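Calcium-regulated actin-bundling protein (Dictyostelium discoideum, PDB 4X3N) binds and bundles actin filaments under the control of calcium, and may help shape and reorganise filopodia and pseudopodia as cells move. Local coordinates at residues A[29-34]-A[170-175]; A[39-45]-A[88-94]; A[45-49]-A[152-158]; A[67-72]-A[102-106]. One frame throughout, in Å; residues are numbered along the deposited sequence.

Interaction 1: residues A[29-34]-A[170-175]; sequences EAMEFF and FCTRSM
The helical segments 29-34 and 170-175 cross nearly at right angles, 78° between their N-to-C directions, with A30 facing C171 and F33 facing M175. This is a helix-helix contact in the calcium-binding part of the molecule: helix 28-38 meets the C-terminal end of helix 167-174, where M175 is the first residue to leave helical geometry. F33 and M175 carry the contact. A chi1 of 174° points the F33 ring away from its own amide nitrogen and across to the other helix, where M175 CG sits over one face in a CH-pi contact, 3.5 Å from the ring centroid. M175 SD lies 4.0 Å from A30 CA, and the bend at the last torsion turns CE toward E29 OE2. The sulfur of C171 reaches the edges of both the F33 and F34 rings, two Cys sulfur-aromatic contacts. F170 meets the F33 ring obliquely, its CE2 3.9 Å from F33 CE2. F34 continues inward onto L154, E155 and L158 of helix 153-160 and V145, close to the calcium site. At the far rim of the F33 ring, S174 OG lies in the ring plane, 3.3 Å from F33 CZ.

Interaction 2: residues A[39-45]-A[88-94]; sequences KLPFSQQ and YDEGNDL
Both carboxylate oxygens of E90 are engaged at the first turn of helix 42-57: OE1 accepts from S43 OG at 2.8 Å, met on the syn side and 17° out of the carboxylate plane, while OE2 takes a weak bond from S43 N and a further hydrogen bond from W69 NE1 of helix 61-79. The extended E90 chain thus brings a negative charge to a helix N-terminus, where the dipole would probably favour it. P41 holds the N-cap position, and F42 N donates to G91 O at 3.0 Å. The same G91 O stands over the centre of the F42 ring, with N92 N above the same face nearer the rim; Y88 OH, which also accepts from G91 N and bonds D76, comes to the ring edge. This joins the start of helix 42-57 to the chain entering strand 93-95, which pairs antiparallel with strand 150-152 at the calcium-binding loop. Q45 NE2 spends its two hydrogens on backbone oxygens, reaching N92 O in an almost straight bond of 2.9 Å and L40 O at 2.7 Å, so the amide is fixed flat. N92 ND2 returns a bond to K39 O at 3.1 Å. The K39 chain, bent at its second torsion (chi2 -69°), brings NZ to the syn lone pair of D93 OD2 at 2.8 Å, while D93 OD1 pairs with R150 of the calcium site.

Interaction 3: residues A[45-49]-A[152-158]; sequences QAVHF and SFLEYLL. With CA (calcium ion), chain D.
Q45 OE1 accepts from L154 N at 2.8 Å, in the carbonyl plane and with an N-H...O angle of 160°, and F153 N is equally close. A glutamine of helix 42-57 thereby meets the first turn of helix 153-160 at its backbone N-H end. One turn on, F49 is the main apolar group: L157 CB lies over the centre of its ring in a CH-pi contact, 3.9 Å from the centroid, while L158 CD1 comes to the ring edge at 3.8 Å from F49 CE1. The first torsion of F49, near trans at 175°, carries the ring toward helix 153-160, with one face to L157 and its edge to L158. Nearer Q45, A46 CB touches the edge of the F153 ring at its CE2. Behind these contacts, S152 and E155 form a capping box: S152 OG accepts from E155 N, and E155 OE1 takes both S152 N and S152 OG on its anti side. The same carboxylate binds the calcium ion through both oxygens, OE1 at 2.7 Å and OE2 at 2.5 Å, with D144, N146, D148 and R150 also at the site, as in an EF-hand loop. The short segments run 36° from parallel; helix 28-38 and helix 167-174 pack on L154 and L158, helix 61-79 packs on F153 and L157, and strand 150-152 leads directly into helix 153-160.

Interaction 4: residues A[67-72]-A[102-106]; sequences VGWETI and FYEQL
Rotation about the first side-chain bond of F102 (chi1 162°, CG anti to the backbone N) carries its ring over to helix 61-79, and chi1 -51° in T71 turns OG1 back along its own helix while CG2 points across. I72 CG1 stands over one face of the F102 ring in a CH-pi contact, 4.1 Å from the centroid, and I72 CB comes to 3.5 Å from F102 CE1. At the rim of the same ring, near its plane, are the backbone atoms T71 C and G68 O. T71 CG2 meets the aliphatic part of Q105, 3.6 Å from Q105 CG. L106 fills the next place: its CD2 lies 3.9 Å from V67 CG1 and 3.8 Å from T71 OG1, and it also reaches the backbone of G68. In this buried helix-helix contact between helix 61-79 and helix 96-111, the axes of the two short segments pass 9.6 Å apart and cross at 133°. Around it, L94 of strand 93-95 touches both I72 and F102, and Y156 of helix 153-160 meets the F102 ring edge-to-face. The one polar side-chain atom at the centre, T71 OG1, donates to V67 O at 2.6 Å, one turn back, and that carbonyl also takes T71 N. With its hydroxyl satisfied inside its own helix, T71 offers the partner mainly a methyl group, and the two helices are joined by apolar and CH-pi contacts.

In the fold
From the N terminus, helix 28-38 reaches forward to helix 167-174 in interaction 1, closing a long loop that encloses the other three contacts. Helix 42-57 follows and serves two of them: its start joins residues 88-94 in interaction 2, and its next turns join helix 153-160 in interaction 3, which alone of the four holds a calcium ligand, E155. These two cross along the chain and share Q45. Helix 61-79 then pairs with helix 96-111 in interaction 4, which crosses interaction 2 and lies wholly within the span of interaction 3. F34 and F170 touch L154 between interactions 1 and 3, F153 bridges 3 and 4, and the E90-W69 pair links 2 and 4.

Interaction 1: residues A[29-34]-A[170-175]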
# COMPACT_ATOMS: atom_id res chain seq x y z
N GLU A 29 11.84 -2.98 -23.54
CA GLU A 29 11.63 -1.65 -24.00
C GLU A 29 10.13 -1.34 -24.08
O GLU A 29 9.70 -0.26 -23.79
CB GLU A 29 12.27 -1.52 -25.38
CG GLU A 29 12.38 -0.09 -25.92
CD GLU A 29 12.78 -0.01 -27.40
OE1 GLU A 29 13.44 -0.95 -27.92
OE2 GLU A 29 12.42 0.99 -28.05
N ALA A 30 9.36 -2.31 -24.55
CA ALA A 30 7.92 -2.12 -24.70
C ALA A 30 7.29 -2.10 -23.28
O ALA A 30 6.40 -1.31 -23.02
CB ALA A 30 7.34 -3.23 -25.52
N MET A 31 7.75 -2.97 -22.38
CA MET A 31 7.25 -2.99 -21.02
C MET A 31 7.49 -1.66 -20.35
O MET A 31 6.64 -1.19 -19.62
CB MET A 31 7.88 -4.11 -20.23
CG MET A 31 7.29 -4.33 -18.85
SD MET A 31 5.48 -4.58 -18.86
CE MET A 31 5.42 -6.36 -19.19
N GLU A 32 8.62 -1.01 -20.62
CA GLU A 32 8.93 0.20 -19.89
C GLU A 32 7.98 1.25 -20.38
O GLU A 32 7.43 2.03 -19.57
CB GLU A 32 10.39 0.65 -20.12
CG GLU A 32 10.69 2.06 -19.60
CD GLU A 32 11.93 2.72 -20.25
OE1 GLU A 32 12.54 2.11 -21.16
OE2 GLU A 32 12.31 3.84 -19.85
N PHE A 33 7.80 1.29 -21.70
CA PHE A 33 6.80 2.20 -22.32
C PHE A 33 5.43 1.99 -21.69
O PHE A 33 4.78 2.91 -21.22
CB PHE A 33 6.72 1.96 -23.82
CG PHE A 33 5.63 2.73 -24.48
CD1 PHE A 33 5.77 4.11 -24.70
CD2 PHE A 33 4.48 2.13 -24.86
CE1 PHE A 33 4.77 4.82 -25.32
CE2 PHE A 33 3.49 2.84 -25.47
CZ PHE A 33 3.61 4.18 -25.67
N PHE A 34 4.99 0.74 -21.69
CA PHE A 34 3.68 0.37 -21.19
C PHE A 34 3.53 0.81 -19.75
O PHE A 34 2.52 1.39 -19.38
CB PHE A 34 3.57 -1.15 -21.25
CG PHE A 34 2.22 -1.68 -20.94
CD1 PHE A 34 1.86 -1.95 -19.68
CD2 PHE A 34 1.33 -1.99 -21.97
CE1 PHE A 34 0.58 -2.42 -19.39
CE2 PHE A 34 0.06 -2.45 -21.71
CZ PHE A 34 -0.32 -2.70 -20.43
N PHE A 170 -0.55 -2.82 -28.98
CA PHE A 170 -0.68 -1.48 -28.49
C PHE A 170 0.69 -0.76 -28.46
O PHE A 170 0.79 0.38 -28.90
CB PHE A 170 -1.31 -1.49 -27.10
CG PHE A 170 -1.15 -0.17 -26.40
CD1 PHE A 170 -1.86 0.93 -26.84
CD2 PHE A 170 -0.22 -0.02 -25.41
CE1 PHE A 170 -1.66 2.14 -26.28
CE2 PHE A 170 -0.04 1.22 -24.81
CZ PHE A 170 -0.74 2.28 -25.25
N CYS A 171 1.73 -1.40 -27.95
CA CYS A 171 3.04 -0.76 -27.85
C CYS A 171 3.61 -0.43 -29.26
O CYS A 171 4.15 0.67 -29.54
CB CYS A 171 4.00 -1.65 -27.04
SG CYS A 171 3.57 -1.83 -25.29
N THR A 172 3.39 -1.36 -30.18
CA THR A 172 3.81 -1.16 -31.56
C THR A 172 3.12 0.01 -32.14
O THR A 172 3.72 0.78 -32.81
CB THR A 172 3.41 -2.35 -32.42
OG1 THR A 172 4.17 -3.51 -31.99
CG2 THR A 172 3.62 -2.08 -33.92
N ARG A 173 1.81 0.11 -31.91
CA ARG A 173 1.03 1.23 -32.37
C ARG A 173 1.37 2.55 -31.69
O ARG A 173 1.31 3.60 -32.35
CB ARG A 173 -0.46 0.99 -32.19
CG ARG A 173 -1.04 -0.05 -33.13
CD ARG A 173 -2.48 -0.32 -32.75
NE ARG A 173 -3.17 -1.41 -33.49
CZ ARG A 173 -4.31 -1.23 -34.18
NH1 ARG A 173 -4.91 -0.05 -34.34
NH2 ARG A 173 -4.87 -2.26 -34.72
N SER A 174 1.70 2.52 -30.42
CA SER A 174 1.77 3.79 -29.65
C SER A 174 3.17 4.32 -29.42
O SER A 174 3.33 5.55 -29.25
CB SER A 174 1.10 3.59 -28.25
OG SER A 174 1.01 4.88 -27.50
N MET A 175 4.16 3.44 -29.37
CA MET A 175 5.57 3.85 -29.18
C MET A 175 6.08 4.81 -30.25
O MET A 175 5.68 4.75 -31.40
CB MET A 175 6.47 2.66 -29.08
CG MET A 175 6.30 1.93 -27.77
SD MET A 175 7.31 0.45 -27.65
CE MET A 175 8.86 1.29 -27.30

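Interaction 2: residues A[39-45]-A[88-94]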
# COMPACT_ATOMS: atom_id res chain seq x y z
N LYS A 39 1.05 4.56 -15.73
CA LYS A 39 1.13 5.44 -14.57
C LYS A 39 0.67 6.85 -14.84
O LYS A 39 0.63 7.64 -13.93
CB LYS A 39 2.55 5.49 -14.04
CG LYS A 39 2.95 4.18 -13.37
CD LYS A 39 2.17 3.97 -12.06
CE LYS A 39 2.68 2.77 -11.25
NZ LYS A 39 1.75 2.52 -10.09
N LEU A 40 0.31 7.16 -16.07
CA LEU A 40 -0.23 8.49 -16.41
C LEU A 40 -1.61 8.54 -15.85
O LEU A 40 -2.16 7.50 -15.57
CB LEU A 40 -0.29 8.74 -17.94
CG LEU A 40 1.02 8.81 -18.69
CD1 LEU A 40 0.92 8.85 -20.22
CD2 LEU A 40 1.85 9.99 -18.16
N PRO A 41 -2.16 9.76 -15.65
CA PRO A 41 -3.56 9.88 -15.26
C PRO A 41 -4.46 9.07 -16.21
O PRO A 41 -4.15 8.91 -17.40
CB PRO A 41 -3.84 11.36 -15.37
CG PRO A 41 -2.50 12.03 -15.09
CD PRO A 41 -1.49 11.09 -15.75
N PHE A 42 -5.56 8.56 -15.68
CA PHE A 42 -6.44 7.69 -16.46
C PHE A 42 -6.79 8.29 -17.84
O PHE A 42 -6.82 7.54 -18.85
CB PHE A 42 -7.78 7.35 -15.75
CG PHE A 42 -7.69 6.73 -14.36
CD1 PHE A 42 -7.06 5.53 -14.13
CD2 PHE A 42 -8.29 7.38 -13.26
CE1 PHE A 42 -7.02 4.99 -12.86
CE2 PHE A 42 -8.26 6.83 -11.98
CZ PHE A 42 -7.63 5.61 -11.80
N SER A 43 -7.06 9.60 -17.90
CA SER A 43 -7.54 10.26 -19.12
C SER A 43 -6.45 10.19 -20.20
O SER A 43 -6.74 9.97 -21.36
CB SER A 43 -7.95 11.69 -18.83
OG SER A 43 -6.85 12.40 -18.24
N GLN A 44 -5.21 10.34 -19.81
CA GLN A 44 -4.13 10.22 -20.72
C GLN A 44 -3.89 8.78 -21.18
O GLN A 44 -3.45 8.53 -22.31
CB GLN A 44 -2.87 10.79 -20.10
CG GLN A 44 -2.91 12.32 -20.04
CD GLN A 44 -1.68 12.85 -19.34
OE1 GLN A 44 -0.54 12.57 -19.74
NE2 GLN A 44 -1.88 13.58 -18.28
N GLN A 45 -4.13 7.85 -20.31
CA GLN A 45 -4.08 6.43 -20.69
C GLN A 45 -5.13 6.18 -21.77
O GLN A 45 -4.89 5.44 -22.78
CB GLN A 45 -4.40 5.56 -19.48
CG GLN A 45 -3.37 5.49 -18.37
CD GLN A 45 -3.85 4.73 -17.16
OE1 GLN A 45 -4.53 3.66 -17.27
NE2 GLN A 45 -3.47 5.23 -15.98
N TYR A 88 -10.74 16.08 -6.68
CA TYR A 88 -10.10 14.83 -6.98
C TYR A 88 -8.95 15.06 -7.92
O TYR A 88 -9.16 15.61 -8.96
CB TYR A 88 -11.19 13.91 -7.55
CG TYR A 88 -10.66 12.68 -8.13
CD1 TYR A 88 -9.91 11.81 -7.36
CD2 TYR A 88 -10.88 12.36 -9.48
CE1 TYR A 88 -9.44 10.63 -7.90
CE2 TYR A 88 -10.37 11.22 -10.03
CZ TYR A 88 -9.64 10.38 -9.24
OH TYR A 88 -9.14 9.25 -9.73
N ASP A 89 -7.72 14.64 -7.58
CA ASP A 89 -6.61 14.70 -8.51
C ASP A 89 -6.59 13.29 -9.17
O ASP A 89 -6.50 12.26 -8.49
CB ASP A 89 -5.28 14.94 -7.82
CG ASP A 89 -5.21 16.27 -7.08
OD1 ASP A 89 -5.67 17.28 -7.61
OD2 ASP A 89 -4.65 16.27 -5.96
N GLU A 90 -6.70 13.28 -10.47
CA GLU A 90 -6.96 12.07 -11.22
C GLU A 90 -5.88 10.99 -10.97
O GLU A 90 -4.71 11.27 -11.05
CB GLU A 90 -7.03 12.40 -12.71
CG GLU A 90 -7.73 11.29 -13.49
CD GLU A 90 -7.81 11.54 -14.98
OE1 GLU A 90 -7.35 12.54 -15.50
OE2 GLU A 90 -8.36 10.67 -15.64
N GLY A 91 -6.31 9.74 -10.74
CA GLY A 91 -5.40 8.63 -10.45
C GLY A 91 -4.91 7.86 -11.66
O GLY A 91 -4.96 8.38 -12.75
N ASN A 92 -4.34 6.67 -11.45
CA ASN A 92 -3.74 5.89 -12.52
C ASN A 92 -4.04 4.41 -12.45
O ASN A 92 -4.19 3.78 -13.52
CB ASN A 92 -2.22 6.02 -12.59
CG ASN A 92 -1.48 6.01 -11.21
OD1 ASN A 92 -1.99 5.58 -10.20
ND2 ASN A 92 -0.28 6.55 -11.21
N ASP A 93 -4.03 3.82 -11.27
CA ASP A 93 -4.33 2.39 -11.18
C ASP A 93 -4.96 1.98 -9.82
O ASP A 93 -5.05 2.77 -8.89
CB ASP A 93 -3.13 1.63 -11.59
CG ASP A 93 -1.94 1.77 -10.60
OD1 ASP A 93 -2.15 1.92 -9.40
OD2 ASP A 93 -0.81 1.84 -11.04
N LEU A 94 -5.51 0.79 -9.78
CA LEU A 94 -6.26 0.27 -8.66
C LEU A 94 -5.65 -1.07 -8.18
O LEU A 94 -5.22 -1.93 -8.99
CB LEU A 94 -7.70 -0.03 -9.08
CG LEU A 94 -8.48 1.02 -9.93
CD1 LEU A 94 -9.89 0.48 -10.21
CD2 LEU A 94 -8.53 2.34 -9.18

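Interaction 3: residues A[45-49]-A[152-158]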
# COMPACT_ATOMS: atom_id res chain seq x y z
N GLN A 45 -4.13 7.85 -20.31
CA GLN A 45 -4.08 6.43 -20.69
C GLN A 45 -5.13 6.18 -21.77
O GLN A 45 -4.89 5.44 -22.78
CB GLN A 45 -4.40 5.56 -19.48
CG GLN A 45 -3.37 5.49 -18.37
CD GLN A 45 -3.85 4.73 -17.16
OE1 GLN A 45 -4.53 3.66 -17.27
NE2 GLN A 45 -3.47 5.23 -15.98
N ALA A 46 -6.31 6.71 -21.52
CA ALA A 46 -7.45 6.63 -22.43
C ALA A 46 -7.12 7.20 -23.81
O ALA A 46 -7.37 6.59 -24.86
CB ALA A 46 -8.64 7.35 -21.85
N VAL A 47 -6.53 8.39 -23.82
CA VAL A 47 -6.14 8.93 -25.05
C VAL A 47 -5.04 8.17 -25.76
O VAL A 47 -5.09 8.07 -27.00
CB VAL A 47 -5.72 10.39 -24.88
CG1 VAL A 47 -4.90 10.83 -26.07
CG2 VAL A 47 -6.94 11.27 -24.64
N HIS A 48 -4.07 7.60 -25.04
CA HIS A 48 -3.11 6.74 -25.68
C HIS A 48 -3.84 5.59 -26.36
O HIS A 48 -3.54 5.22 -27.52
CB HIS A 48 -2.09 6.14 -24.72
CG HIS A 48 -0.91 7.00 -24.51
ND1 HIS A 48 -0.97 8.13 -23.74
CD2 HIS A 48 0.35 6.94 -25.01
CE1 HIS A 48 0.21 8.71 -23.71
NE2 HIS A 48 1.02 8.03 -24.50
N PHE A 49 -4.72 4.97 -25.62
CA PHE A 49 -5.49 3.83 -26.19
C PHE A 49 -6.28 4.22 -27.45
O PHE A 49 -6.19 3.55 -28.49
CB PHE A 49 -6.40 3.25 -25.14
CG PHE A 49 -7.32 2.14 -25.67
CD1 PHE A 49 -6.81 0.91 -25.94
CD2 PHE A 49 -8.64 2.37 -25.94
CE1 PHE A 49 -7.60 -0.10 -26.47
CE2 PHE A 49 -9.44 1.35 -26.47
CZ PHE A 49 -8.89 0.13 -26.72
N SER A 152 -4.68 -0.61 -14.27
CA SER A 152 -4.73 0.68 -14.87
C SER A 152 -5.96 0.73 -15.77
O SER A 152 -6.51 -0.30 -16.12
CB SER A 152 -3.48 0.91 -15.67
OG SER A 152 -3.33 -0.12 -16.66
N PHE A 153 -6.36 1.92 -16.16
CA PHE A 153 -7.42 2.09 -17.17
C PHE A 153 -6.98 1.52 -18.47
O PHE A 153 -7.76 0.87 -19.15
CB PHE A 153 -7.81 3.54 -17.30
CG PHE A 153 -9.13 3.79 -17.98
CD1 PHE A 153 -10.23 3.03 -17.68
CD2 PHE A 153 -9.28 4.89 -18.84
CE1 PHE A 153 -11.47 3.28 -18.33
CE2 PHE A 153 -10.54 5.17 -19.46
CZ PHE A 153 -11.59 4.34 -19.23
N LEU A 154 -5.69 1.69 -18.80
CA LEU A 154 -5.10 1.07 -19.98
C LEU A 154 -5.32 -0.44 -19.99
O LEU A 154 -5.69 -0.98 -21.00
CB LEU A 154 -3.62 1.31 -20.15
CG LEU A 154 -2.92 0.74 -21.40
CD1 LEU A 154 -3.39 1.37 -22.72
CD2 LEU A 154 -1.43 0.93 -21.27
N GLU A 155 -5.02 -1.08 -18.89
CA GLU A 155 -5.12 -2.55 -18.81
C GLU A 155 -6.58 -2.99 -18.92
O GLU A 155 -6.86 -3.93 -19.63
CB GLU A 155 -4.44 -3.04 -17.53
CG GLU A 155 -2.94 -3.02 -17.64
CD GLU A 155 -2.28 -3.23 -16.31
OE1 GLU A 155 -2.52 -2.40 -15.43
OE2 GLU A 155 -1.55 -4.23 -16.16
N TYR A 156 -7.48 -2.29 -18.25
CA TYR A 156 -8.92 -2.53 -18.43
C TYR A 156 -9.33 -2.42 -19.90
O TYR A 156 -10.07 -3.27 -20.44
CB TYR A 156 -9.77 -1.58 -17.55
CG TYR A 156 -11.15 -1.34 -18.13
CD1 TYR A 156 -12.16 -2.29 -17.97
CD2 TYR A 156 -11.46 -0.15 -18.78
CE1 TYR A 156 -13.45 -2.06 -18.49
CE2 TYR A 156 -12.71 0.07 -19.33
CZ TYR A 156 -13.71 -0.90 -19.20
OH TYR A 156 -15.00 -0.68 -19.73
N LEU A 157 -8.87 -1.37 -20.57
CA LEU A 157 -9.21 -1.16 -21.97
C LEU A 157 -8.74 -2.21 -22.93
O LEU A 157 -9.49 -2.67 -23.79
CB LEU A 157 -8.72 0.19 -22.45
CG LEU A 157 -9.47 1.33 -21.78
CD1 LEU A 157 -8.78 2.67 -22.06
CD2 LEU A 157 -10.93 1.49 -22.29
N LEU A 158 -7.50 -2.62 -22.77
CA LEU A 158 -6.93 -3.61 -23.63
C LEU A 158 -7.65 -4.94 -23.53
O LEU A 158 -7.81 -5.64 -24.56
CB LEU A 158 -5.49 -3.81 -23.26
CG LEU A 158 -4.37 -3.06 -24.01
CD1 LEU A 158 -4.71 -2.16 -25.15
CD2 LEU A 158 -3.36 -2.52 -23.07
CA CA D . -0.88 -3.69 -13.79
O HOH W 1 -0.15 -1.42 -13.87

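Interaction 4: residues A[67-72]-A[102-106]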
# COMPACT_ATOMS: atom_id res chain seq x y z
N VAL A 67 -18.71 6.23 -19.37
CA VAL A 67 -18.94 5.10 -18.48
C VAL A 67 -17.66 4.49 -17.97
O VAL A 67 -17.52 4.30 -16.77
CB VAL A 67 -19.72 3.98 -19.17
CG1 VAL A 67 -20.10 2.86 -18.19
CG2 VAL A 67 -20.99 4.51 -19.84
N GLY A 68 -16.73 4.14 -18.85
CA GLY A 68 -15.46 3.53 -18.39
C GLY A 68 -14.66 4.46 -17.50
O GLY A 68 -14.35 4.15 -16.31
N TRP A 69 -14.38 5.65 -18.02
CA TRP A 69 -13.61 6.64 -17.26
C TRP A 69 -14.27 7.06 -15.96
O TRP A 69 -13.59 7.15 -14.89
CB TRP A 69 -13.32 7.82 -18.15
CG TRP A 69 -12.38 8.83 -17.64
CD1 TRP A 69 -11.23 8.59 -17.03
CD2 TRP A 69 -12.48 10.27 -17.76
NE1 TRP A 69 -10.58 9.81 -16.77
CE2 TRP A 69 -11.37 10.82 -17.17
CE3 TRP A 69 -13.46 11.13 -18.29
CZ2 TRP A 69 -11.17 12.21 -17.09
CZ3 TRP A 69 -13.25 12.51 -18.22
CH2 TRP A 69 -12.12 13.03 -17.64
N GLU A 70 -15.57 7.39 -16.03
CA GLU A 70 -16.27 7.86 -14.85
C GLU A 70 -16.22 6.84 -13.80
O GLU A 70 -16.03 7.17 -12.64
CB GLU A 70 -17.73 8.19 -15.10
CG GLU A 70 -17.87 9.54 -15.83
CD GLU A 70 -17.26 10.70 -15.02
OE1 GLU A 70 -17.53 10.73 -13.80
OE2 GLU A 70 -16.51 11.56 -15.58
N THR A 71 -16.39 5.58 -14.19
CA THR A 71 -16.48 4.57 -13.18
C THR A 71 -15.12 4.31 -12.49
O THR A 71 -15.10 4.06 -11.29
CB THR A 71 -17.11 3.28 -13.73
OG1 THR A 71 -18.33 3.63 -14.37
CG2 THR A 71 -17.40 2.31 -12.62
N ILE A 72 -14.00 4.39 -13.21
CA ILE A 72 -12.72 4.08 -12.64
C ILE A 72 -12.35 5.22 -11.76
O ILE A 72 -11.78 5.00 -10.66
CB ILE A 72 -11.62 3.68 -13.68
CG1 ILE A 72 -10.47 2.90 -13.03
CG2 ILE A 72 -11.07 4.87 -14.42
CD1 ILE A 72 -9.50 2.15 -13.99
N PHE A 102 -14.60 -1.57 -9.02
CA PHE A 102 -14.71 -0.96 -10.35
C PHE A 102 -15.51 -1.82 -11.29
O PHE A 102 -16.52 -1.38 -11.84
CB PHE A 102 -13.31 -0.61 -10.89
CG PHE A 102 -13.24 -0.37 -12.36
CD1 PHE A 102 -13.83 0.70 -12.92
CD2 PHE A 102 -12.51 -1.23 -13.18
CE1 PHE A 102 -13.75 0.93 -14.27
CE2 PHE A 102 -12.43 -1.03 -14.55
CZ PHE A 102 -13.04 0.06 -15.10
N TYR A 103 -15.13 -3.06 -11.45
CA TYR A 103 -15.80 -3.88 -12.43
C TYR A 103 -17.24 -4.16 -12.01
O TYR A 103 -18.13 -4.26 -12.85
CB TYR A 103 -15.07 -5.19 -12.58
CG TYR A 103 -13.96 -5.17 -13.56
CD1 TYR A 103 -14.20 -5.35 -14.92
CD2 TYR A 103 -12.65 -4.97 -13.11
CE1 TYR A 103 -13.15 -5.31 -15.83
CE2 TYR A 103 -11.62 -4.94 -13.98
CZ TYR A 103 -11.85 -5.10 -15.35
OH TYR A 103 -10.78 -5.08 -16.17
N GLU A 104 -17.45 -4.32 -10.70
CA GLU A 104 -18.81 -4.52 -10.19
C GLU A 104 -19.69 -3.35 -10.44
O GLU A 104 -20.80 -3.52 -10.84
CB GLU A 104 -18.81 -4.90 -8.73
CG GLU A 104 -18.32 -6.34 -8.62
CD GLU A 104 -18.43 -6.88 -7.21
OE1 GLU A 104 -18.67 -6.06 -6.26
OE2 GLU A 104 -18.20 -8.10 -7.08
N GLN A 105 -19.18 -2.15 -10.24
CA GLN A 105 -19.93 -0.96 -10.55
C GLN A 105 -20.22 -0.84 -12.05
O GLN A 105 -21.32 -0.47 -12.40
CB GLN A 105 -19.26 0.28 -9.95
CG GLN A 105 -19.94 1.60 -10.24
CD GLN A 105 -21.45 1.62 -9.93
OE1 GLN A 105 -21.93 1.00 -8.95
NE2 GLN A 105 -22.20 2.35 -10.76
N LEU A 106 -19.28 -1.22 -12.92
CA LEU A 106 -19.50 -1.22 -14.34
C LEU A 106 -20.67 -2.08 -14.75
O LEU A 106 -21.49 -1.68 -15.58
CB LEU A 106 -18.30 -1.78 -15.09
CG LEU A 106 -17.18 -0.84 -15.50
CD1 LEU A 106 -16.14 -1.62 -16.28
CD2 LEU A 106 -17.67 0.40 -16.29